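Local coordinates for glycerophosphodiester phosphodiesterase (Thermotoga maritima, PDB 1O1Z), which belongs to the glycerophosphodiester phosphodiesterase family and adopts a TIM-barrel fold, with a sodium ion bound in the crystal, at residues L46-V58 / D87-N99. Sequence-based numbering, arbitrary orientation.
Sequences LDVRLSKDGKVVV and DGKITTLKEVFEN
Val58 and Val56 bind the approach to helix 93-99 through two backbone hydrogen bonds, one either side of the single beta bridge between Val57 and Thr92. Val58 N donates to Thr91 O at 2.9 Å, nearly straight at 167°; Leu93 N reaches Val56 O at 3.1 Å from above the carbonyl plane. The packed side of the contact is mostly aliphatic. With its CG anti to the backbone N (chi1 -177°), Leu93 lies alongside Val56, CB against CG1 at 3.7 Å, while the Leu93 and Leu46 side chains cross at about a right angle, meeting through their CD1 methyls. Leu46 and Val96 meet tip to tip, CD2 to CG1 at 3.9 Å, and Val58 CG2 fills in beside Val96 CG2 and the Thr91 methyl. In the TIM barrel, strand 46-50 belongs to the wall, hydrogen-bonded to strand 105-110, and strand 56-58 returns antiparallel along it after the type I turn Ser51-Gly54. Helix 93-99 packs over this hairpin, its axis 7.9 Å from that of strand 56-58, and Phe33 of helix 30-38 touches both Leu46 and Val96. Val57 turns to the other face of its strand, where its CG1 presses on Ile90 CD1 at 3.3 Å, tighter than normal van der Waals contact; Val79 of helix 79-85 also touches Val57. Water and polar groups take over at the margins. One water donates to Val56 O and accepts from Lys94 N; a second similarly links Val58 O with Thr91 N. Thr92 and Glu95 close a capping box: Thr92 OG1 accepts from Glu95 N at 3.2 Å, and Glu95 OE1 receives Thr92 N on its anti lone pair. Lys83 forms a salt bridge with that carboxylate, and farther along the exposed flank Lys94 pairs with Glu98.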
loop_
_atom_site.group_PDB
_atom_site.type_symbol
_atom_site.label_atom_id
_atom_site.label_comp_id
_atom_site.label_asym_id
_atom_site.label_seq_id
_atom_site.Cartn_x
_atom_site.Cartn_y
_atom_site.Cartn_z
ATOM N N LEU A 46 -3.748 1.920 -0.159
ATOM C CA LEU A 46 -4.704 2.260 0.889
ATOM C C LEU A 46 -4.599 1.277 2.033
ATOM O O LEU A 46 -3.952 0.243 1.907
ATOM C CB LEU A 46 -6.108 2.320 0.304
ATOM C CG LEU A 46 -6.660 1.074 -0.379
ATOM C CD1 LEU A 46 -7.128 0.020 0.628
ATOM C CD2 LEU A 46 -7.796 1.438 -1.311
ATOM N N ASP A 47 -5.245 1.592 3.155
ATOM C CA ASP A 47 -5.134 0.858 4.392
ATOM C C ASP A 47 -6.496 0.337 4.809
ATOM O O ASP A 47 -7.449 1.098 4.764
ATOM C CB ASP A 47 -4.668 1.809 5.477
ATOM C CG ASP A 47 -3.431 2.548 5.065
ATOM O OD1 ASP A 47 -3.462 3.779 4.777
ATOM O OD2 ASP A 47 -2.377 1.891 4.881
ATOM N N VAL A 48 -6.574 -0.935 5.221
ATOM C CA VAL A 48 -7.846 -1.541 5.596
ATOM C C VAL A 48 -7.882 -2.096 7.007
ATOM O O VAL A 48 -6.895 -2.648 7.526
ATOM C CB VAL A 48 -8.322 -2.633 4.594
ATOM C CG1 VAL A 48 -8.600 -2.028 3.241
ATOM C CG2 VAL A 48 -7.363 -3.802 4.495
ATOM N N ARG A 49 -9.081 -1.962 7.599
ATOM C CA ARG A 49 -9.391 -2.378 8.957
ATOM C C ARG A 49 -10.846 -2.847 9.002
ATOM O O ARG A 49 -11.592 -2.686 8.032
ATOM C CB ARG A 49 -9.261 -1.196 9.914
ATOM C CG ARG A 49 -7.841 -0.683 10.056
ATOM C CD ARG A 49 -7.757 0.450 11.056
ATOM N NE ARG A 49 -6.379 0.825 11.266
ATOM C CZ ARG A 49 -5.542 0.262 12.111
ATOM N NH1 ARG A 49 -5.907 -0.744 12.906
ATOM N NH2 ARG A 49 -4.296 0.729 12.206
ATOM N N LEU A 50 -11.248 -3.403 10.131
ATOM C CA LEU A 50 -12.648 -3.796 10.313
ATOM C C LEU A 50 -13.447 -2.842 11.173
ATOM O O LEU A 50 -12.991 -2.350 12.214
ATOM C CB LEU A 50 -12.780 -5.143 10.994
ATOM C CG LEU A 50 -12.338 -6.368 10.262
ATOM C CD1 LEU A 50 -12.728 -7.593 11.116
ATOM C CD2 LEU A 50 -12.910 -6.455 8.862
ATOM N N SER A 51 -14.688 -2.630 10.732
ATOM C CA SER A 51 -15.689 -1.956 11.524
ATOM C C SER A 51 -16.289 -2.928 12.535
ATOM O O SER A 51 -16.001 -4.142 12.519
ATOM C CB SER A 51 -16.807 -1.438 10.607
ATOM O OG SER A 51 -17.484 -2.548 10.021
ATOM N N LYS A 52 -17.133 -2.387 13.404
ATOM C CA LYS A 52 -17.776 -3.192 14.439
ATOM C C LYS A 52 -18.605 -4.313 13.839
ATOM O O LYS A 52 -18.685 -5.412 14.428
ATOM C CB LYS A 52 -18.650 -2.341 15.337
ATOM C CG LYS A 52 -19.307 -3.175 16.451
ATOM C CD LYS A 52 -19.674 -2.333 17.643
ATOM C CE LYS A 52 -20.264 -3.186 18.759
ATOM N NZ LYS A 52 -21.000 -2.352 19.755
ATOM N N ASP A 53 -19.271 -4.006 12.715
ATOM C CA ASP A 53 -20.100 -4.980 11.999
ATOM C C ASP A 53 -19.337 -5.849 10.983
ATOM O O ASP A 53 -19.946 -6.555 10.153
ATOM C CB ASP A 53 -21.390 -4.345 11.395
ATOM C CG ASP A 53 -21.161 -3.105 10.500
ATOM O OD1 ASP A 53 -20.122 -2.409 10.541
ATOM O OD2 ASP A 53 -22.047 -2.710 9.703
ATOM N N GLY A 54 -18.001 -5.818 11.062
ATOM C CA GLY A 54 -17.159 -6.762 10.363
ATOM C C GLY A 54 -16.951 -6.452 8.896
ATOM O O GLY A 54 -16.608 -7.337 8.092
ATOM N N LYS A 55 -17.154 -5.183 8.540
ATOM C CA LYS A 55 -16.977 -4.742 7.167
ATOM C C LYS A 55 -15.602 -4.116 7.005
ATOM O O LYS A 55 -15.044 -3.576 7.965
ATOM C CB LYS A 55 -18.057 -3.730 6.793
ATOM C CG LYS A 55 -19.511 -4.198 7.068
ATOM C CD LYS A 55 -19.842 -5.512 6.426
ATOM C CE LYS A 55 -21.341 -5.795 6.502
ATOM N NZ LYS A 55 -21.652 -7.194 6.089
ATOM N N VAL A 56 -15.067 -4.192 5.790
ATOM C CA VAL A 56 -13.719 -3.714 5.494
ATOM C C VAL A 56 -13.796 -2.235 5.184
ATOM O O VAL A 56 -14.381 -1.838 4.155
ATOM C CB VAL A 56 -13.063 -4.466 4.358
ATOM C CG1 VAL A 56 -11.641 -3.942 4.150
ATOM C CG2 VAL A 56 -13.019 -5.947 4.643
ATOM N N VAL A 57 -13.230 -1.440 6.084
ATOM C CA VAL A 57 -13.203 0.024 6.005
ATOM C C VAL A 57 -11.790 0.503 5.683
ATOM O O VAL A 57 -10.817 -0.130 6.050
ATOM C CB VAL A 57 -13.672 0.621 7.368
ATOM C CG1 VAL A 57 -13.364 2.119 7.502
ATOM C CG2 VAL A 57 -15.169 0.341 7.517
ATOM N N VAL A 58 -11.692 1.643 5.013
ATOM C CA VAL A 58 -10.403 2.214 4.614
ATOM C C VAL A 58 -10.005 3.279 5.655
ATOM O O VAL A 58 -10.608 4.349 5.742
ATOM C CB VAL A 58 -10.453 2.790 3.211
ATOM C CG1 VAL A 58 -9.089 3.387 2.823
ATOM C CG2 VAL A 58 -10.876 1.733 2.205
ATOM N N ASP A 87 -19.257 12.583 8.120
ATOM C CA ASP A 87 -20.171 13.039 7.061
ATOM C C ASP A 87 -19.871 12.452 5.696
ATOM O O ASP A 87 -19.783 13.138 4.676
ATOM C CB ASP A 87 -20.279 14.556 7.003
ATOM C CG ASP A 87 -21.653 15.019 6.521
ATOM O OD1 ASP A 87 -22.676 14.262 6.694
ATOM O OD2 ASP A 87 -21.792 16.143 5.984
ATOM N N GLY A 88 -19.707 11.143 5.695
ATOM C CA GLY A 88 -19.624 10.381 4.481
ATOM C C GLY A 88 -18.229 10.244 3.932
ATOM O O GLY A 88 -18.086 9.614 2.892
ATOM N N LYS A 89 -17.201 10.798 4.597
ATOM C CA LYS A 89 -15.861 10.806 3.993
ATOM C C LYS A 89 -15.157 9.461 4.107
ATOM O O LYS A 89 -14.361 9.111 3.238
ATOM C CB LYS A 89 -14.982 11.904 4.599
ATOM C CG LYS A 89 -15.458 13.276 4.199
ATOM C CD LYS A 89 -14.580 14.359 4.785
ATOM C CE LYS A 89 -15.008 15.753 4.303
ATOM N NZ LYS A 89 -16.352 16.151 4.811
ATOM N N ILE A 90 -15.419 8.707 5.162
ATOM C CA ILE A 90 -14.801 7.394 5.276
ATOM C C ILE A 90 -15.445 6.475 4.267
ATOM O O ILE A 90 -16.638 6.562 4.018
ATOM C CB ILE A 90 -14.901 6.833 6.693
ATOM C CG1 ILE A 90 -13.914 5.678 6.861
ATOM C CG2 ILE A 90 -16.311 6.423 7.036
ATOM C CD1 ILE A 90 -13.772 5.241 8.336
ATOM N N THR A 91 -14.648 5.617 3.646
ATOM C CA THR A 91 -15.134 4.694 2.654
ATOM C C THR A 91 -14.782 3.244 2.963
ATOM O O THR A 91 -14.064 2.954 3.895
ATOM C CB THR A 91 -14.657 5.135 1.245
ATOM O OG1 THR A 91 -15.338 4.405 0.216
ATOM C CG2 THR A 91 -13.204 4.895 1.011
ATOM N N THR A 92 -15.392 2.355 2.211
ATOM C CA THR A 92 -15.176 0.916 2.373
ATOM C C THR A 92 -14.386 0.410 1.189
ATOM O O THR A 92 -14.356 1.019 0.119
ATOM C CB THR A 92 -16.484 0.182 2.429
ATOM O OG1 THR A 92 -17.218 0.368 1.211
ATOM C CG2 THR A 92 -17.398 0.750 3.556
ATOM N N LEU A 93 -13.749 -0.739 1.361
ATOM C CA LEU A 93 -13.018 -1.334 0.252
ATOM C C LEU A 93 -13.950 -1.628 -0.930
ATOM O O LEU A 93 -13.594 -1.386 -2.079
ATOM C CB LEU A 93 -12.274 -2.577 0.734
ATOM C CG LEU A 93 -11.414 -3.250 -0.318
ATOM C CD1 LEU A 93 -10.303 -2.273 -0.787
ATOM C CD2 LEU A 93 -10.818 -4.532 0.251
ATOM N N LYS A 94 -15.142 -2.136 -0.632
ATOM C CA LYS A 94 -16.159 -2.345 -1.659
ATOM C C LYS A 94 -16.397 -1.093 -2.526
ATOM O O LYS A 94 -16.452 -1.166 -3.781
ATOM C CB LYS A 94 -17.473 -2.784 -1.012
ATOM C CG LYS A 94 -18.688 -2.850 -1.955
ATOM C CD LYS A 94 -19.917 -3.376 -1.221
ATOM C CE LYS A 94 -21.149 -3.410 -2.134
ATOM N NZ LYS A 94 -21.594 -2.032 -2.499
ATOM N N GLU A 95 -16.553 0.059 -1.875
ATOM C CA GLU A 95 -16.780 1.320 -2.583
ATOM C C GLU A 95 -15.577 1.763 -3.427
ATOM O O GLU A 95 -15.736 2.303 -4.531
ATOM C CB GLU A 95 -17.184 2.410 -1.586
ATOM C CG GLU A 95 -18.549 2.173 -1.003
ATOM C CD GLU A 95 -18.941 3.160 0.066
ATOM O OE1 GLU A 95 -18.202 3.308 1.066
ATOM O OE2 GLU A 95 -20.008 3.781 -0.093
ATOM N N VAL A 96 -14.365 1.509 -2.941
ATOM C CA VAL A 96 -13.178 1.825 -3.738
ATOM C C VAL A 96 -13.195 1.029 -5.041
ATOM O O VAL A 96 -12.942 1.579 -6.110
ATOM C CB VAL A 96 -11.880 1.592 -2.959
ATOM C CG1 VAL A 96 -10.684 1.853 -3.832
ATOM C CG2 VAL A 96 -11.836 2.482 -1.722
ATOM N N PHE A 97 -13.510 -0.264 -4.948
ATOM C CA PHE A 97 -13.551 -1.111 -6.145
ATOM C C PHE A 97 -14.589 -0.601 -7.149
ATOM O O PHE A 97 -14.369 -0.691 -8.348
ATOM C CB PHE A 97 -13.893 -2.564 -5.791
ATOM C CG PHE A 97 -12.808 -3.345 -5.093
ATOM C CD1 PHE A 97 -11.541 -2.851 -4.848
ATOM C CD2 PHE A 97 -13.079 -4.640 -4.685
ATOM C CE1 PHE A 97 -10.581 -3.629 -4.211
ATOM C CE2 PHE A 97 -12.121 -5.402 -4.057
ATOM C CZ PHE A 97 -10.886 -4.903 -3.837
ATOM N N GLU A 98 -15.707 -0.058 -6.654
ATOM C CA GLU A 98 -16.747 0.494 -7.534
ATOM C C GLU A 98 -16.315 1.769 -8.256
ATOM O O GLU A 98 -16.893 2.127 -9.291
ATOM C CB GLU A 98 -18.019 0.754 -6.700
ATOM C CG GLU A 98 -18.688 -0.527 -6.264
ATOM C CD GLU A 98 -19.753 -0.354 -5.181
ATOM O OE1 GLU A 98 -19.964 0.774 -4.685
ATOM O OE2 GLU A 98 -20.379 -1.375 -4.821
ATOM N N ASN A 99 -15.313 2.462 -7.724
ATOM C CA ASN A 99 -14.878 3.769 -8.221
ATOM C C ASN A 99 -13.482 3.854 -8.861
ATOM O O ASN A 99 -13.091 4.909 -9.400
ATOM C CB ASN A 99 -15.030 4.781 -7.089
ATOM C CG ASN A 99 -16.484 5.073 -6.795
ATOM O OD1 ASN A 99 -17.136 5.798 -7.562
ATOM N ND2 ASN A 99 -17.021 4.484 -5.725
HETATM O O HOH W 1 -15.706 -3.218 2.078
HETATM O O HOH W 2 -11.864 6.094 4.028
#